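PDB 5I47: RimK domain protein ATP-grasp, which is probably an ATP-dependent, metal-binding ligase of the ATP-grasp superfamily, related to RimK and LysX, although its substrate is not established. Local coordinates for residues Val184-Ser189 and Val265-Met270; Arg19-Ala24 and Val255-Leu260; Leu40-Ala45 and Ala70-Gly75. All blocks are in the same frame, centred on the assembly; numbering follows the deposited sequence.

Along the chain the segments run 19-24, 40-45, 70-75, 184-189, 255-260 and 265-270. Contacts 1 and 2 are neighbours, with centres 10 Å apart. They interlock along the chain and touch through Val267 and Phe257. Helices 258-262 and 267-275, which follow one another, carry most of this shared region. Contact 1 packs strand and helix within the ATP-grasp domain. Contact 2 joins that domain to helix 16-27 of the preATP-grasp domain. Contact 3 closes a shorter loop between the two ends of contact 2. It lies about 27 Å from both others, centre to centre. It is within the preATP-grasp domain, where the second subunit adds to it.

Contact 1. Residues Val184-Ser189 and Val265-Met270; sequences VVAGRS and VDVAGM
The flat group that Met270 meets is the peptide carbonyl of Ala186. Met270, present as selenomethionine, brings two carbons to it from opposite sides of the peptide plane. Met270 CB is 3.6 Å from Ala186 O, and Met270 CE is 3.8 Å from the same oxygen. Neither carbon sits squarely over a face. The other flat group is the carboxylate of Asp266, the N-cap of helix 267-275. Gly269 N bonds to Asp266 OD1 at 3.0 Å, meeting it from above the carboxylate plane. This capping bond holds the first turn of the helix.

The touches between side chains are apolar. Ala186 CB points at the helix and meets Val267 CG1 at 4.0 Å. Ala186 CB also lies 4.1 Å from Met270 CE. The Met270 chain is extended at chi2 and bends at chi3 (62°), which turns CE back over Ala186. Met270 CE is also 4.1 Å from Ser189 O. No hydrogen bond links the two segments.

Gly187 and Arg188 form the two-residue turn of a beta-hairpin, closed by Ala186 N to Ser189 O at 3.3 Å. Gly187 has a positive phi (98°), a backbone shape that leaves little room for a side chain next to the preceding carbonyl oxygen.

The hairpin joins strands 180-187 and 190-196 of the antiparallel sheet in the ATP-grasp domain. Helix 267-275 packs against this end of the sheet. Ala191 of the second strand also touches Ala186 and Met270, and Ile271 covers Ala186 further along the helix. Val267 also touches Leu254, Phe257 and helix 258-262.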
loop_
_atom_site.group_PDB
_atom_site.type_symbol
_atom_site.label_atom_id
_atom_site.label_comp_id
_atom_site.label_asym_id
_atom_site.label_seq_id
_atom_site.Cartn_x
_atom_site.Cartn_y
_atom_site.Cartn_z
ATOM N N VAL B 184 -23.827 4.809 8.077
ATOM C CA VAL B 184 -23.899 4.535 6.644
ATOM C C VAL B 184 -23.895 5.855 5.886
ATOM O O VAL B 184 -24.832 6.653 6.005
ATOM C CB VAL B 184 -25.147 3.709 6.294
ATOM C CG1 VAL B 184 -25.284 3.572 4.784
ATOM C CG2 VAL B 184 -25.083 2.343 6.955
ATOM N N VAL B 185 -22.848 6.082 5.099
ATOM C CA VAL B 185 -22.740 7.255 4.240
ATOM C C VAL B 185 -22.966 6.791 2.808
ATOM O O VAL B 185 -22.157 6.035 2.254
ATOM C CB VAL B 185 -21.385 7.952 4.396
ATOM C CG1 VAL B 185 -21.314 9.186 3.506
ATOM C CG2 VAL B 185 -21.154 8.317 5.855
ATOM N N ALA B 186 -24.069 7.229 2.212
ATOM C CA ALA B 186 -24.449 6.830 0.860
ATOM C C ALA B 186 -24.243 8.008 -0.087
ATOM O O ALA B 186 -25.188 8.591 -0.622
ATOM C CB ALA B 186 -25.900 6.330 0.836
ATOM N N GLY B 187 -22.977 8.357 -0.289
ATOM C CA GLY B 187 -22.630 9.464 -1.152
ATOM C C GLY B 187 -22.374 10.745 -0.390
ATOM O O GLY B 187 -21.303 10.938 0.191
ATOM N N ARG B 188 -23.378 11.615 -0.359
ATOM C CA ARG B 188 -23.221 12.975 0.130
ATOM C C ARG B 188 -23.683 13.169 1.568
ATOM O O ARG B 188 -23.254 14.131 2.211
ATOM C CB ARG B 188 -23.995 13.930 -0.784
ATOM C CG ARG B 188 -23.524 15.360 -0.776
ATOM C CD ARG B 188 -24.093 16.095 -1.980
ATOM N NE ARG B 188 -23.592 15.541 -3.235
ATOM C CZ ARG B 188 -22.446 15.905 -3.804
ATOM N NH1 ARG B 188 -22.063 15.353 -4.948
ATOM N NH2 ARG B 188 -21.680 16.824 -3.225
ATOM N N SER B 189 -24.533 12.286 2.088
ATOM C CA SER B 189 -25.125 12.477 3.405
ATOM C C SER B 189 -25.217 11.146 4.139
ATOM O O SER B 189 -25.053 10.071 3.558
ATOM C CB SER B 189 -26.523 13.107 3.306
ATOM O OG SER B 189 -26.509 14.266 2.493
ATOM N N VAL B 265 -35.381 3.344 3.353
ATOM C CA VAL B 265 -34.320 4.281 3.003
ATOM C C VAL B 265 -33.799 3.924 1.617
ATOM O O VAL B 265 -33.272 2.828 1.399
ATOM C CB VAL B 265 -33.198 4.255 4.045
ATOM C CG1 VAL B 265 -32.130 5.283 3.696
ATOM C CG2 VAL B 265 -33.759 4.510 5.436
ATOM N N ASP B 266 -33.953 4.848 0.669
ATOM C CA ASP B 266 -33.581 4.605 -0.725
ATOM C C ASP B 266 -32.063 4.729 -0.878
ATOM O O ASP B 266 -31.533 5.643 -1.512
ATOM C CB ASP B 266 -34.326 5.568 -1.639
ATOM C CG ASP B 266 -34.093 5.283 -3.110
ATOM O OD1 ASP B 266 -33.660 4.159 -3.442
ATOM O OD2 ASP B 266 -34.349 6.187 -3.937
ATOM N N VAL B 267 -31.354 3.768 -0.277
ATOM C CA VAL B 267 -29.892 3.811 -0.288
ATOM C C VAL B 267 -29.367 3.704 -1.713
ATOM O O VAL B 267 -28.462 4.447 -2.114
ATOM C CB VAL B 267 -29.307 2.703 0.608
ATOM C CG1 VAL B 267 -27.786 2.802 0.633
ATOM C CG2 VAL B 267 -29.875 2.792 2.015
ATOM N N ALA B 268 -29.928 2.783 -2.500
ATOM C CA ALA B 268 -29.481 2.607 -3.877
ATOM C C ALA B 268 -29.732 3.860 -4.706
ATOM O O ALA B 268 -28.930 4.205 -5.581
ATOM C CB ALA B 268 -30.175 1.398 -4.503
ATOM N N GLY B 269 -30.838 4.557 -4.444
ATOM C CA GLY B 269 -31.114 5.781 -5.178
ATOM C C GLY B 269 -30.101 6.870 -4.888
ATOM O O GLY B 269 -29.629 7.551 -5.802
HETATM N N MSE B 270 -29.747 7.042 -3.620
HETATM C CA MSE B 270 -28.752 8.030 -3.221
HETATM C C MSE B 270 -27.393 7.743 -3.849
HETATM O O MSE B 270 -26.694 8.657 -4.283
HETATM C CB MSE B 270 -28.624 8.061 -1.701
HETATM C CG MSE B 270 -29.922 8.361 -0.986
HETATM SE SE MSE B 270 -29.749 8.158 0.941
HETATM C CE MSE B 270 -28.389 9.528 1.264
#

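Contact 2. Residues Arg19-Ala24 and Val255-Leu260; sequences RLLIEA and VDFRSL
Phe257 reaches from the ATP-grasp domain to Leu20 and Leu21 on helix 16-27. Its CG stands between the backbone N and the carbonyl carbon, with chi1 at 56°. This is the crowded position, and it directs the ring toward helix 16-27. Chi2 is 92°, so the ring is turned across the CA-CB bond.

Leu21 meets the far end of the ring. Its CD1 lies at the edge, in the ring plane, 3.8 Å from Phe257 CZ. Leu21 CG is nearly as close, 4.0 Å from Phe257 CZ. The two side chains cross obliquely. Leu21 CB does not start out toward the phenylalanine. Its CG lies anti to the carbonyl carbon (chi1 -75°), and from there the branch carrying CD1 extends to the ring. Leu20 sets out more directly. Its CD1 comes to 4.3 Å from Phe257 CE1, on a slant that is neither over the face nor at the edge.

This is an interdomain contact. Helix 16-27 belongs to the Rossmann-like preATP-grasp domain, and Phe257 is the N-cap residue of helix 258-262 in the ATP-grasp domain. The ring sits between the two domains, with Val267, Arg58 and Glu17 also touching Phe257. Leu20 also touches Ala268, and Leu21 touches Ile271, both on helix 267-275.

To one side, away from the ring, Arg19 NH1 and Arg258 NH1 are 6.7 Å apart. Glu17 makes a long, weak ion pair with Arg258. Beside the ring, the backbone of the preceding loop is held by arginines: Val255 O accepts from Arg58, and Asp256 O from Arg182.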
loop_
_atom_site.group_PDB
_atom_site.type_symbol
_atom_site.label_atom_id
_atom_site.label_comp_id
_atom_site.label_asym_id
_atom_site.label_seq_id
_atom_site.Cartn_x
_atom_site.Cartn_y
_atom_site.Cartn_z
ATOM N N ARG B 19 -28.638 -5.574 -7.595
ATOM C CA ARG B 19 -29.826 -5.440 -8.433
ATOM C C ARG B 19 -30.641 -4.200 -8.083
ATOM O O ARG B 19 -31.232 -3.584 -8.977
ATOM C CB ARG B 19 -30.692 -6.700 -8.338
ATOM C CG ARG B 19 -31.248 -6.997 -6.962
ATOM C CD ARG B 19 -31.694 -8.444 -6.865
ATOM N NE ARG B 19 -30.697 -9.337 -7.449
ATOM C CZ ARG B 19 -30.459 -10.575 -7.029
ATOM N NH1 ARG B 19 -31.143 -11.074 -6.006
ATOM N NH2 ARG B 19 -29.531 -11.312 -7.626
ATOM N N LEU B 20 -30.682 -3.819 -6.801
ATOM C CA LEU B 20 -31.291 -2.547 -6.422
ATOM C C LEU B 20 -30.622 -1.385 -7.143
ATOM O O LEU B 20 -31.296 -0.448 -7.592
ATOM C CB LEU B 20 -31.202 -2.343 -4.910
ATOM C CG LEU B 20 -32.001 -3.285 -4.015
ATOM C CD1 LEU B 20 -31.754 -2.964 -2.547
ATOM C CD2 LEU B 20 -33.479 -3.189 -4.349
ATOM N N LEU B 21 -29.292 -1.428 -7.261
ATOM C CA LEU B 21 -28.580 -0.383 -7.982
ATOM C C LEU B 21 -28.881 -0.423 -9.474
ATOM O O LEU B 21 -28.942 0.629 -10.119
ATOM C CB LEU B 21 -27.076 -0.508 -7.729
ATOM C CG LEU B 21 -26.624 -0.038 -6.345
ATOM C CD1 LEU B 21 -25.369 -0.770 -5.904
ATOM C CD2 LEU B 21 -26.394 1.466 -6.345
ATOM N N ILE B 22 -29.077 -1.617 -10.040
ATOM C CA ILE B 22 -29.433 -1.695 -11.451
ATOM C C ILE B 22 -30.797 -1.063 -11.693
ATOM O O ILE B 22 -31.022 -0.436 -12.735
ATOM C CB ILE B 22 -29.374 -3.155 -11.938
ATOM C CG1 ILE B 22 -27.932 -3.666 -11.873
ATOM C CG2 ILE B 22 -29.925 -3.280 -13.354
ATOM C CD1 ILE B 22 -27.675 -4.898 -12.703
ATOM N N GLU B 23 -31.720 -1.189 -10.734
ATOM C CA GLU B 23 -32.998 -0.490 -10.847
ATOM C C GLU B 23 -32.801 1.017 -10.773
ATOM O O GLU B 23 -33.309 1.763 -11.619
ATOM C CB GLU B 23 -33.958 -0.955 -9.751
ATOM C CG GLU B 23 -34.353 -2.420 -9.830
ATOM C CD GLU B 23 -35.326 -2.824 -8.732
ATOM O OE1 GLU B 23 -36.096 -1.955 -8.264
ATOM O OE2 GLU B 23 -35.315 -4.009 -8.334
ATOM N N ALA B 24 -32.055 1.483 -9.767
ATOM C CA ALA B 24 -31.889 2.919 -9.569
ATOM C C ALA B 24 -31.149 3.561 -10.736
ATOM O O ALA B 24 -31.473 4.684 -11.139
ATOM C CB ALA B 24 -31.160 3.181 -8.251
ATOM N N VAL B 255 -20.777 -2.120 1.290
ATOM C CA VAL B 255 -21.096 -3.353 0.578
ATOM C C VAL B 255 -22.493 -3.844 0.925
ATOM O O VAL B 255 -23.266 -4.224 0.042
ATOM C CB VAL B 255 -20.031 -4.428 0.879
ATOM C CG1 VAL B 255 -20.424 -5.752 0.255
ATOM C CG2 VAL B 255 -18.667 -3.986 0.367
ATOM N N ASP B 256 -22.840 -3.838 2.211
ATOM C CA ASP B 256 -24.143 -4.295 2.683
ATOM C C ASP B 256 -24.990 -3.082 3.051
ATOM O O ASP B 256 -24.769 -2.459 4.095
ATOM C CB ASP B 256 -23.997 -5.224 3.886
ATOM C CG ASP B 256 -22.833 -6.181 3.750
ATOM O OD1 ASP B 256 -22.671 -6.777 2.663
ATOM O OD2 ASP B 256 -22.075 -6.331 4.733
ATOM N N PHE B 257 -25.955 -2.743 2.199
ATOM C CA PHE B 257 -27.022 -1.823 2.578
ATOM C C PHE B 257 -28.384 -2.490 2.424
ATOM O O PHE B 257 -29.388 -1.831 2.144
ATOM C CB PHE B 257 -26.944 -0.512 1.793
ATOM C CG PHE B 257 -26.959 -0.673 0.297
ATOM C CD1 PHE B 257 -28.153 -0.639 -0.407
ATOM C CD2 PHE B 257 -25.776 -0.805 -0.410
ATOM C CE1 PHE B 257 -28.167 -0.760 -1.784
ATOM C CE2 PHE B 257 -25.783 -0.932 -1.787
ATOM C CZ PHE B 257 -26.979 -0.907 -2.474
ATOM N N ARG B 258 -28.415 -3.810 2.625
ATOM C CA ARG B 258 -29.656 -4.575 2.543
ATOM C C ARG B 258 -30.636 -4.155 3.630
ATOM O O ARG B 258 -31.788 -3.806 3.348
ATOM C CB ARG B 258 -29.337 -6.066 2.662
ATOM C CG ARG B 258 -30.171 -6.988 1.799
ATOM C CD ARG B 258 -29.796 -8.438 2.071
ATOM N NE ARG B 258 -28.358 -8.664 1.949
ATOM C CZ ARG B 258 -27.790 -9.399 0.998
ATOM N NH1 ARG B 258 -28.536 -9.998 0.081
ATOM N NH2 ARG B 258 -26.474 -9.546 0.969
ATOM N N SER B 259 -30.185 -4.187 4.888
ATOM C CA SER B 259 -31.064 -3.890 6.014
ATOM C C SER B 259 -31.618 -2.474 5.937
ATOM O O SER B 259 -32.804 -2.248 6.207
ATOM C CB SER B 259 -30.308 -4.096 7.328
ATOM O OG SER B 259 -31.034 -3.567 8.425
ATOM N N LEU B 260 -30.777 -1.505 5.570
ATOM C CA LEU B 260 -31.226 -0.117 5.544
ATOM C C LEU B 260 -32.230 0.119 4.421
ATOM O O LEU B 260 -33.200 0.862 4.598
ATOM C CB LEU B 260 -30.027 0.821 5.411
ATOM C CG LEU B 260 -30.308 2.286 5.752
ATOM C CD1 LEU B 260 -30.821 2.413 7.179
ATOM C CD2 LEU B 260 -29.067 3.143 5.548
#

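Contact 3. Residues Leu40-Ala45 and Ala70-Gly75; sequences LALSPA and ALLASG
Leu42 meets Leu71 and Leu72 through a single methyl, CD2, which its torsions carry to the helix. Its chi1 of -89° is well rotated from a staggered position. Its chi2 of 53° is that of CD1 and leaves CD2 about anti to CA, at the far end of an extended chain that reaches the helix. On the helix, both leucines place CG anti to the carbonyl carbon. Leu72 CB does not point at the strand, but its extended chain still brings CD2 there.

Leu42 CD2 is 3.8 Å from Leu72 CD2, a methyl-to-methyl touch. The same Leu42 CD2 is 3.9 Å from Leu71 CB, close to the helix backbone. The leucine methyl therefore settles between two consecutive residues of helix 63-74. Leu42 and Leu72 cross at about a right angle. Leu71 extends along the other flank, and its CD2 comes within 4.5 Å of Pro44 CA, a loose touch.

Near its C-terminal end the helix is held by its own bonds. Leu71 O accepts from Ser74 OG at 2.8 Å and from Gly75 N at 3.1 Å. The serine hydroxyl bonds back to the carbonyl three residues earlier, and comes in tilted 28° from the carbonyl plane.

Both segments belong to the preATP-grasp domain. Ala41 and Leu42 pair antiparallel with a strand of the second subunit, across the dimer interface. Val111 of the second subunit packs on Leu71, and Thr109 of that subunit packs on Pro44. Within the same chain, Pro47 touches Leu42.

No hydrogen bond or charge joins the two segments. Their attraction rests on the burial of leucine carbon, while backbone pairing with the second subunit gives the short strand its polar partners.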
loop_
_atom_site.group_PDB
_atom_site.type_symbol
_atom_site.label_atom_id
_atom_site.label_comp_id
_atom_site.label_asym_id
_atom_site.label_seq_id
_atom_site.Cartn_x
_atom_site.Cartn_y
_atom_site.Cartn_z
ATOM N N LEU B 40 -10.115 -8.353 -15.623
ATOM C CA LEU B 40 -9.595 -7.053 -16.034
ATOM C C LEU B 40 -8.073 -7.115 -16.117
ATOM O O LEU B 40 -7.392 -7.264 -15.097
ATOM C CB LEU B 40 -10.050 -5.962 -15.069
ATOM C CG LEU B 40 -11.523 -5.559 -15.157
ATOM C CD1 LEU B 40 -11.854 -4.507 -14.118
ATOM C CD2 LEU B 40 -11.840 -5.046 -16.548
ATOM N N ALA B 41 -7.545 -7.004 -17.334
ATOM C CA ALA B 41 -6.112 -6.869 -17.594
ATOM C C ALA B 41 -5.900 -5.484 -18.203
ATOM O O ALA B 41 -5.992 -5.306 -19.420
ATOM C CB ALA B 41 -5.600 -7.977 -18.512
ATOM N N LEU B 42 -5.608 -4.506 -17.349
ATOM C CA LEU B 42 -5.537 -3.109 -17.749
ATOM C C LEU B 42 -4.150 -2.743 -18.261
ATOM O O LEU B 42 -3.131 -3.236 -17.770
ATOM C CB LEU B 42 -5.910 -2.195 -16.580
ATOM C CG LEU B 42 -7.386 -1.835 -16.396
ATOM C CD1 LEU B 42 -8.267 -3.071 -16.337
ATOM C CD2 LEU B 42 -7.569 -0.993 -15.140
ATOM N N SER B 43 -4.124 -1.855 -19.257
ATOM C CA SER B 43 -2.884 -1.343 -19.815
ATOM C C SER B 43 -2.548 -0.008 -19.171
ATOM O O SER B 43 -3.380 0.910 -19.210
ATOM C CB SER B 43 -3.008 -1.180 -21.326
ATOM O OG SER B 43 -2.053 -0.255 -21.819
ATOM N N PRO B 44 -1.363 0.154 -18.578
ATOM C CA PRO B 44 -1.049 1.424 -17.905
ATOM C C PRO B 44 -1.039 2.623 -18.834
ATOM O O PRO B 44 -1.356 3.736 -18.397
ATOM C CB PRO B 44 0.342 1.168 -17.311
ATOM C CG PRO B 44 0.445 -0.316 -17.213
ATOM C CD PRO B 44 -0.308 -0.852 -18.386
ATOM N N ALA B 45 -0.681 2.434 -20.106
ATOM C CA ALA B 45 -0.637 3.559 -21.035
ATOM C C ALA B 45 -2.030 4.101 -21.335
ATOM O O ALA B 45 -2.186 5.305 -21.566
ATOM C CB ALA B 45 0.062 3.147 -22.330
ATOM N N ALA B 70 -7.632 4.016 -9.186
ATOM C CA ALA B 70 -6.712 5.034 -9.685
ATOM C C ALA B 70 -6.418 4.833 -11.163
ATOM O O ALA B 70 -6.325 5.804 -11.923
ATOM C CB ALA B 70 -5.417 5.017 -8.874
ATOM N N LEU B 71 -6.259 3.580 -11.589
ATOM C CA LEU B 71 -6.016 3.296 -12.999
ATOM C C LEU B 71 -7.207 3.708 -13.848
ATOM O O LEU B 71 -7.058 4.426 -14.844
ATOM C CB LEU B 71 -5.712 1.808 -13.185
ATOM C CG LEU B 71 -4.274 1.373 -12.938
ATOM C CD1 LEU B 71 -4.201 -0.127 -12.738
ATOM C CD2 LEU B 71 -3.401 1.808 -14.105
ATOM N N LEU B 72 -8.403 3.262 -13.465
ATOM C CA LEU B 72 -9.592 3.608 -14.233
ATOM C C LEU B 72 -9.785 5.118 -14.296
ATOM O O LEU B 72 -10.068 5.668 -15.366
ATOM C CB LEU B 72 -10.821 2.916 -13.637
ATOM C CG LEU B 72 -10.829 1.388 -13.745
ATOM C CD1 LEU B 72 -12.014 0.783 -12.996
ATOM C CD2 LEU B 72 -10.837 0.960 -15.204
ATOM N N ALA B 73 -9.603 5.811 -13.167
ATOM C CA ALA B 73 -9.806 7.259 -13.147
ATOM C C ALA B 73 -8.830 7.972 -14.076
ATOM O O ALA B 73 -9.225 8.866 -14.834
ATOM C CB ALA B 73 -9.674 7.791 -11.719
ATOM N N SER B 74 -7.551 7.586 -14.038
ATOM C CA SER B 74 -6.561 8.200 -14.917
ATOM C C SER B 74 -6.860 7.945 -16.388
ATOM O O SER B 74 -6.453 8.745 -17.239
ATOM C CB SER B 74 -5.153 7.702 -14.567
ATOM O OG SER B 74 -5.020 6.307 -14.780
ATOM N N GLY B 75 -7.571 6.864 -16.702
ATOM C CA GLY B 75 -7.939 6.526 -18.058
ATOM C C GLY B 75 -9.196 7.185 -18.578
ATOM O O GLY B 75 -9.518 7.026 -19.759
#